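Local atomic coordinates of hemolysin-related protein (Vibrio cholerae serotype O1, PDB entry 6MLT), a protein that is a secreted, calcium-binding component of the Vibrio cholerae biofilm matrix that probably binds carbohydrate and takes part in biofilm adhesion. Residues A[38-43]-A[109-114]; A[54-59]-A[75-80]. All blocks are in the same frame, centred on the assembly; numbering follows the deposited sequence.

Interaction 1 (A[38-43]-A[109-114]). With NA (sodium ion), chain D; CA (calcium ion), chain C; CA (calcium ion), chain B.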
ATOM      1  N   VAL A  38      -0.137 -14.509  11.937  1.00 16.71           N
ATOM      2  CA  VAL A  38      -1.312 -15.188  11.401  1.00 18.61           C
ATOM      3  C   VAL A  38      -1.938 -16.021  12.518  1.00 20.96           C
ATOM      4  O   VAL A  38      -1.288 -16.345  13.516  1.00 20.66           O
ATOM      5  CB  VAL A  38      -0.964 -16.102  10.203  1.00 18.77           C
ATOM      6  CG1 VAL A  38      -0.635 -15.280   8.958  1.00 18.52           C
ATOM      7  CG2 VAL A  38       0.199 -17.036  10.564  1.00 18.25           C
ATOM      8  N   GLN A  39      -3.207 -16.398  12.328  1.00 18.05           N
ATOM      9  CA  GLN A  39      -3.921 -17.241  13.289  1.00 19.13           C
ATOM     10  C   GLN A  39      -3.543 -18.712  13.111  1.00 20.83           C
ATOM     11  O   GLN A  39      -3.635 -19.252  12.004  1.00 22.45           O
ATOM     12  CB  GLN A  39      -5.433 -17.092  13.108  1.00 19.06           C
ATOM     13  CG  GLN A  39      -5.979 -15.681  13.222  1.00 22.16           C
ATOM     14  CD  GLN A  39      -6.216 -15.244  14.656  1.00 21.24           C
ATOM     15  OE1 GLN A  39      -6.055 -16.021  15.598  1.00 19.85           O
ATOM     16  NE2 GLN A  39      -6.607 -13.989  14.824  1.00 21.85           N
ATOM     17  N   LEU A  40      -3.166 -19.381  14.206  1.00 21.67           N
ATOM     18  CA  LEU A  40      -2.730 -20.771  14.117  1.00 21.42           C
ATOM     19  C   LEU A  40      -3.406 -21.734  15.083  1.00 23.21           C
ATOM     20  O   LEU A  40      -3.206 -22.946  14.940  1.00 25.01           O
ATOM     21  CB  LEU A  40      -1.213 -20.867  14.331  1.00 20.37           C
ATOM     22  CG  LEU A  40      -0.347 -20.172  13.276  1.00 19.92           C
ATOM     23  CD1 LEU A  40       1.119 -20.207  13.695  1.00 20.13           C
ATOM     24  CD2 LEU A  40      -0.522 -20.804  11.904  1.00 17.75           C
ATOM     25  N   ASN A  41      -4.194 -21.262  16.049  1.00 23.58           N
ATOM     26  CA  ASN A  41      -4.849 -22.189  16.965  1.00 22.30           C
ATOM     27  C   ASN A  41      -6.193 -21.628  17.405  1.00 23.78           C
ATOM     28  O   ASN A  41      -6.522 -20.462  17.171  1.00 21.38           O
ATOM     29  CB  ASN A  41      -3.963 -22.503  18.179  1.00 21.15           C
ATOM     30  CG  ASN A  41      -3.876 -21.353  19.162  1.00 22.13           C
ATOM     31  OD1 ASN A  41      -3.526 -20.236  18.803  1.00 23.33           O
ATOM     32  ND2 ASN A  41      -4.212 -21.627  20.422  1.00 23.46           N
ATOM     33  N   ASP A  42      -6.978 -22.488  18.048  1.00 26.94           N
ATOM     34  CA  ASP A  42      -8.326 -22.141  18.490  1.00 31.55           C
ATOM     35  C   ASP A  42      -8.241 -21.653  19.930  1.00 34.05           C
ATOM     36  O   ASP A  42      -8.293 -22.436  20.879  1.00 37.12           O
ATOM     37  CB  ASP A  42      -9.252 -23.341  18.351  1.00 32.83           C
ATOM     38  CG  ASP A  42     -10.676 -23.029  18.755  1.00 31.86           C
ATOM     39  OD1 ASP A  42     -11.018 -21.835  18.881  1.00 32.18           O
ATOM     40  OD2 ASP A  42     -11.449 -23.988  18.954  1.00 31.46           O
ATOM     41  N   ASP A  43      -8.101 -20.337  20.100  1.00 30.82           N
ATOM     42  CA  ASP A  43      -7.944 -19.775  21.440  1.00 30.54           C
ATOM     43  C   ASP A  43      -9.257 -19.767  22.219  1.00 35.37           C
ATOM     44  O   ASP A  43      -9.261 -20.049  23.423  1.00 34.59           O
ATOM     45  CB  ASP A  43      -7.384 -18.360  21.351  1.00 26.63           C
ATOM     46  CG  ASP A  43      -5.936 -18.339  20.922  1.00 24.80           C
ATOM     47  OD1 ASP A  43      -5.070 -18.796  21.699  1.00 25.22           O
ATOM     48  OD2 ASP A  43      -5.670 -17.876  19.798  1.00 22.66           O
ATOM     49  N   GLY A 109     -10.017 -22.929   5.509  1.00 28.61           N
ATOM     50  CA  GLY A 109     -10.146 -22.188   6.746  1.00 33.20           C
ATOM     51  C   GLY A 109      -8.934 -22.233   7.653  1.00 37.39           C
ATOM     52  O   GLY A 109      -8.993 -21.682   8.761  1.00 44.01           O
ATOM     53  N   LEU A 110      -7.844 -22.860   7.225  1.00 30.03           N
ATOM     54  CA  LEU A 110      -6.649 -23.021   8.039  1.00 25.42           C
ATOM     55  C   LEU A 110      -5.448 -22.456   7.294  1.00 23.18           C
ATOM     56  O   LEU A 110      -5.355 -22.558   6.067  1.00 24.81           O
ATOM     57  CB  LEU A 110      -6.406 -24.494   8.371  1.00 28.36           C
ATOM     58  CG  LEU A 110      -7.559 -25.191   9.099  1.00 32.35           C
ATOM     59  CD1 LEU A 110      -7.321 -26.688   9.157  1.00 33.34           C
ATOM     60  CD2 LEU A 110      -7.726 -24.614  10.492  1.00 34.55           C
ATOM     61  N   ILE A 111      -4.517 -21.887   8.054  1.00 22.16           N
ATOM     62  CA  ILE A 111      -3.340 -21.228   7.498  1.00 22.42           C
ATOM     63  C   ILE A 111      -2.315 -22.271   7.078  1.00 21.77           C
ATOM     64  O   ILE A 111      -2.029 -23.214   7.825  1.00 24.59           O
ATOM     65  CB  ILE A 111      -2.736 -20.263   8.535  1.00 27.21           C
ATOM     66  CG1 ILE A 111      -3.674 -19.079   8.798  1.00 27.23           C
ATOM     67  CG2 ILE A 111      -1.338 -19.783   8.096  1.00 29.00           C
ATOM     68  CD1 ILE A 111      -3.799 -18.122   7.646  1.00 28.03           C
ATOM     69  N   GLU A 112      -1.732 -22.079   5.892  1.00 20.35           N
ATOM     70  CA  GLU A 112      -0.545 -22.796   5.442  1.00 19.50           C
ATOM     71  C   GLU A 112       0.670 -21.875   5.504  1.00 19.99           C
ATOM     72  O   GLU A 112       0.550 -20.659   5.346  1.00 20.76           O
ATOM     73  CB  GLU A 112      -0.705 -23.313   4.006  1.00 22.92           C
ATOM     74  CG  GLU A 112      -1.541 -24.583   3.874  1.00 26.45           C
ATOM     75  CD  GLU A 112      -3.034 -24.318   3.860  1.00 30.84           C
ATOM     76  OE1 GLU A 112      -3.459 -23.330   3.222  1.00 28.84           O
ATOM     77  OE2 GLU A 112      -3.786 -25.102   4.487  1.00 33.88           O
ATOM     78  N   ILE A 113       1.847 -22.466   5.702  1.00 18.41           N
ATOM     79  CA  ILE A 113       3.089 -21.721   5.895  1.00 20.52           C
ATOM     80  C   ILE A 113       4.078 -22.153   4.822  1.00 19.55           C
ATOM     81  O   ILE A 113       4.442 -23.331   4.755  1.00 19.31           O
ATOM     82  CB  ILE A 113       3.670 -21.958   7.297  1.00 21.08           C
ATOM     83  CG1 ILE A 113       2.637 -21.566   8.355  1.00 25.11           C
ATOM     84  CG2 ILE A 113       4.969 -21.181   7.480  1.00 20.41           C
ATOM     85  CD1 ILE A 113       2.970 -22.063   9.736  1.00 28.39           C
ATOM     86  N   VAL A 114       4.534 -21.201   4.007  1.00 17.48           N
ATOM     87  CA  VAL A 114       5.372 -21.482   2.844  1.00 15.71           C
ATOM     88  C   VAL A 114       6.800 -21.056   3.153  1.00 16.35           C
ATOM     89  O   VAL A 114       7.036 -19.931   3.613  1.00 17.95           O
ATOM     90  CB  VAL A 114       4.859 -20.757   1.586  1.00 17.93           C
ATOM     91  CG1 VAL A 114       5.599 -21.250   0.346  1.00 18.99           C
ATOM     92  CG2 VAL A 114       3.365 -20.942   1.427  1.00 18.99           C
TER
HETATM   93 NA    NA D1003      -5.706 -23.848   4.210  1.00 21.13          NA
HETATM   94 CA    CA C1002      -3.526 -17.978  18.589  1.00 21.98          CA
HETATM   95 CA    CA B1001     -11.691 -20.155  17.615  1.00 32.25          CA
HETATM   96  O   HOH W   1      -5.023 -21.420  10.824  1.00 21.98           O
HETATM   97  O   HOH W   2      -5.108 -18.404  16.664  1.00 19.47           O
HETATM   98  O   HOH W   3      -2.841 -17.858  20.830  1.00 19.65           O
HETATM   99  O   HOH W   4     -13.034 -18.622  16.686  1.00 35.74           O
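Leu40 and Ile111 mark the closest backbone approach, their CA atoms 6.7 Å apart, too far for direct strand pairing. A water bridges the gap instead: it donates to Gln39 O (2.8 Å) and accepts from Ile111 N (2.9 Å). Ile111 is the hub of the side-chain contact. A chi1 of -68° places CG1 beside the backbone N, 3.2 Å from Gln39 O, a tight approach to the carbonyl that also takes the water, and turns CG2, anti to that N, toward the apolar residues. There it meets Val38 CG2 and Leu40 CD2, each at 4.0 Å, with the leucine side chain lying across the isoleucine at about a right angle. Leu40 CD2 also approaches Ile113 CD1 (4.3 Å), and Ile58 packs against both of these residues. All five touching residues are buried, whereas metals occupy the far flanks. Leu110 O and both carboxylate oxygens of Glu112 bind sodium, completed by Asp104, Asp106 and Asp108; Asn41 and Asp43 bind one calcium and Asp42 another. The contact thus joins the loop after strand 36-38 to the start of strand 112-115, an apolar seam between neighbouring sheets of a beta-propeller, the second carrying the metal-binding loop of an FG-GAP-like repeat.

Interaction 2 (A[54-59]-A[75-80]). With CA (calcium ion), chain C.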
ATOM      1  N   VAL A  54      -6.660 -15.286  18.776  1.00 20.88           N
ATOM      2  CA  VAL A  54      -5.532 -14.378  18.973  1.00 21.84           C
ATOM      3  C   VAL A  54      -4.446 -14.737  17.968  1.00 20.81           C
ATOM      4  O   VAL A  54      -3.931 -15.860  17.978  1.00 21.51           O
ATOM      5  CB  VAL A  54      -5.003 -14.448  20.415  1.00 21.23           C
ATOM      6  CG1 VAL A  54      -3.828 -13.488  20.609  1.00 22.07           C
ATOM      7  CG2 VAL A  54      -6.107 -14.120  21.400  1.00 21.45           C
ATOM      8  N   ALA A  55      -4.090 -13.786  17.105  1.00 20.55           N
ATOM      9  CA  ALA A  55      -3.091 -14.044  16.076  1.00 18.44           C
ATOM     10  C   ALA A  55      -1.742 -14.380  16.701  1.00 19.67           C
ATOM     11  O   ALA A  55      -1.391 -13.902  17.783  1.00 18.17           O
ATOM     12  CB  ALA A  55      -2.951 -12.837  15.152  1.00 19.88           C
ATOM     13  N   ASP A  56      -0.978 -15.200  15.992  1.00 18.18           N
ATOM     14  CA  ASP A  56       0.253 -15.787  16.489  1.00 18.07           C
ATOM     15  C   ASP A  56       1.437 -15.332  15.650  1.00 20.71           C
ATOM     16  O   ASP A  56       1.280 -14.685  14.613  1.00 17.53           O
ATOM     17  CB  ASP A  56       0.118 -17.302  16.485  1.00 19.50           C
ATOM     18  CG  ASP A  56      -1.096 -17.741  17.256  1.00 19.25           C
ATOM     19  OD1 ASP A  56      -1.152 -17.411  18.459  1.00 18.63           O
ATOM     20  OD2 ASP A  56      -2.008 -18.355  16.659  1.00 19.65           O
ATOM     21  N   ILE A  57       2.635 -15.665  16.124  1.00 17.25           N
ATOM     22  CA  ILE A  57       3.878 -15.206  15.518  1.00 19.02           C
ATOM     23  C   ILE A  57       4.643 -16.415  14.988  1.00 18.05           C
ATOM     24  O   ILE A  57       4.769 -17.431  15.682  1.00 21.10           O
ATOM     25  CB  ILE A  57       4.729 -14.404  16.523  1.00 21.39           C
ATOM     26  CG1 ILE A  57       4.120 -13.013  16.762  1.00 27.14           C
ATOM     27  CG2 ILE A  57       6.160 -14.236  16.015  1.00 21.03           C
ATOM     28  CD1 ILE A  57       2.927 -12.974  17.658  1.00 32.45           C
ATOM     29  N   ILE A  58       5.154 -16.300  13.765  1.00 15.55           N
ATOM     30  CA  ILE A  58       6.026 -17.303  13.164  1.00 16.22           C
ATOM     31  C   ILE A  58       7.403 -16.687  12.962  1.00 16.43           C
ATOM     32  O   ILE A  58       7.527 -15.613  12.359  1.00 16.94           O
ATOM     33  CB  ILE A  58       5.470 -17.817  11.827  1.00 19.80           C
ATOM     34  CG1 ILE A  58       4.157 -18.564  12.048  1.00 23.57           C
ATOM     35  CG2 ILE A  58       6.498 -18.741  11.145  1.00 21.69           C
ATOM     36  CD1 ILE A  58       3.370 -18.792  10.770  1.00 29.09           C
ATOM     37  N   VAL A  59       8.433 -17.386  13.439  1.00 16.30           N
ATOM     38  CA  VAL A  59       9.823 -16.977  13.287  1.00 18.01           C
ATOM     39  C   VAL A  59      10.650 -18.206  12.930  1.00 16.62           C
ATOM     40  O   VAL A  59      10.199 -19.347  13.050  1.00 18.30           O
ATOM     41  CB  VAL A  59      10.381 -16.301  14.559  1.00 19.00           C
ATOM     42  CG1 VAL A  59       9.642 -15.007  14.827  1.00 17.93           C
ATOM     43  CG2 VAL A  59      10.272 -17.228  15.753  1.00 20.09           C
ATOM     44  N   ALA A  75       6.263 -21.549  15.925  1.00 20.31           N
ATOM     45  CA  ALA A  75       5.030 -20.788  16.077  1.00 20.38           C
ATOM     46  C   ALA A  75       4.838 -20.429  17.544  1.00 19.97           C
ATOM     47  O   ALA A  75       4.832 -21.314  18.408  1.00 19.34           O
ATOM     48  CB  ALA A  75       3.827 -21.582  15.567  1.00 21.83           C
ATOM     49  N   LEU A  76       4.659 -19.138  17.816  1.00 20.15           N
ATOM     50  CA  LEU A  76       4.540 -18.612  19.174  1.00 19.95           C
ATOM     51  C   LEU A  76       3.149 -18.034  19.400  1.00 22.67           C
ATOM     52  O   LEU A  76       2.660 -17.242  18.587  1.00 22.60           O
ATOM     53  CB  LEU A  76       5.587 -17.528  19.426  1.00 19.85           C
ATOM     54  CG  LEU A  76       7.023 -17.913  19.077  1.00 18.96           C
ATOM     55  CD1 LEU A  76       7.978 -16.758  19.366  1.00 18.30           C
ATOM     56  CD2 LEU A  76       7.429 -19.167  19.838  1.00 18.33           C
ATOM     57  N   SER A  77       2.532 -18.403  20.520  1.00 22.13           N
ATOM     58  CA  SER A  77       1.184 -17.938  20.821  1.00 24.68           C
ATOM     59  C   SER A  77       1.158 -16.427  21.002  1.00 21.16           C
ATOM     60  O   SER A  77       1.970 -15.864  21.742  1.00 20.94           O
ATOM     61  CB  SER A  77       0.668 -18.616  22.089  1.00 26.23           C
ATOM     62  OG  SER A  77      -0.602 -18.094  22.440  1.00 26.41           O
ATOM     63  N   GLY A  78       0.202 -15.767  20.346  1.00 20.89           N
ATOM     64  CA  GLY A  78       0.037 -14.337  20.550  1.00 20.12           C
ATOM     65  C   GLY A  78      -0.309 -13.966  21.977  1.00 19.14           C
ATOM     66  O   GLY A  78      -0.057 -12.829  22.392  1.00 20.18           O
ATOM     67  N   VAL A  79      -0.880 -14.900  22.734  1.00 19.45           N
ATOM     68  CA  VAL A  79      -1.298 -14.622  24.106  1.00 24.85           C
ATOM     69  C   VAL A  79      -0.086 -14.441  25.012  1.00 26.59           C
ATOM     70  O   VAL A  79       0.031 -13.440  25.732  1.00 25.06           O
ATOM     71  CB  VAL A  79      -2.209 -15.754  24.621  1.00 28.15           C
ATOM     72  CG1 VAL A  79      -2.553 -15.559  26.102  1.00 29.97           C
ATOM     73  CG2 VAL A  79      -3.476 -15.841  23.792  1.00 30.56           C
ATOM     74  N   ASP A  80       0.823 -15.414  25.013  1.00 25.30           N
ATOM     75  CA  ASP A  80       1.882 -15.434  26.008  1.00 26.25           C
ATOM     76  C   ASP A  80       3.238 -15.854  25.469  1.00 24.94           C
ATOM     77  O   ASP A  80       4.174 -15.988  26.261  1.00 23.70           O
ATOM     78  CB  ASP A  80       1.490 -16.366  27.164  1.00 27.46           C
ATOM     79  CG  ASP A  80       1.147 -17.766  26.691  1.00 29.80           C
ATOM     80  OD1 ASP A  80       1.447 -18.107  25.524  1.00 27.50           O
ATOM     81  OD2 ASP A  80       0.565 -18.525  27.486  1.00 33.00           O
TER
HETATM   82 CA    CA C1002      -3.526 -17.978  18.589  1.00 21.98          CA
HETATM   83  O   HOH W   3      -2.841 -17.858  20.830  1.00 19.65           O
HETATM   84  O   HOH W   2      -5.108 -18.404  16.664  1.00 19.47           O
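A beta hairpin of strands 56-63 and 71-76 runs into a calcium site. Ile57 and Leu76 form an antiparallel hydrogen-bonded pair: Ile57 N donates to Leu76 O (2.9 Å) and Leu76 N to Ile57 O (2.7 Å), both nearly straight at 173° and 171°. Ile58 and Ala75 follow as a non-hydrogen-bonded pair. Past the end of strand 71-76, Gly78 is held by the carboxylate of Asp56. A chi1 of -55° directs this carboxylate toward 75-80, where OD1 accepts from Gly78 N at 2.8 Å on its anti lone pair. Bidentate binding to calcium and the bond to Gly78 N together restrain the rotation of the carboxylate. Gly78 CA approaches Ala55 O at 3.1 Å in a CA-H...O contact, so close that there is no room for a side chain. Ser77 OG accepts from Val79 N in an ST turn and meets a calcium-bound water at 2.8 Å, a second-shell link to the metal. Val54 supplies its carbonyl O to calcium, and its CG2 touches Val79 CG2 (4.0 Å). Strand 36-38 pairs with strand 56-63, while Trp17 of strand 13-19 packs on Ile57 and Leu76, and Val554 of strand 553-559 on Leu76 and Val59.

Both contacts are largely buried and centred about 10 Å apart, with interaction 2 nested in the loop that interaction 1 closes. They share one calcium: 38-43 gives Asn41 and Asp43, 54-59 gives Val54 O and Asp56, and two common waters complete the arrangement. Two probable hydrogen bonds tie them directly, Val38 O to Asp56 N (2.7 Å) and Leu40 N to Asp56 OD2 (2.9 Å). Their chemistry follows their place. Interaction 1 bridges separate sheets through aliphatic branches and one water, burying 183 Å², whereas interaction 2 joins two adjacent strands of one sheet and the turn and loop residues at their ends, uses direct hydrogen bonds, buries 401 Å² and reaches the surface at Val79.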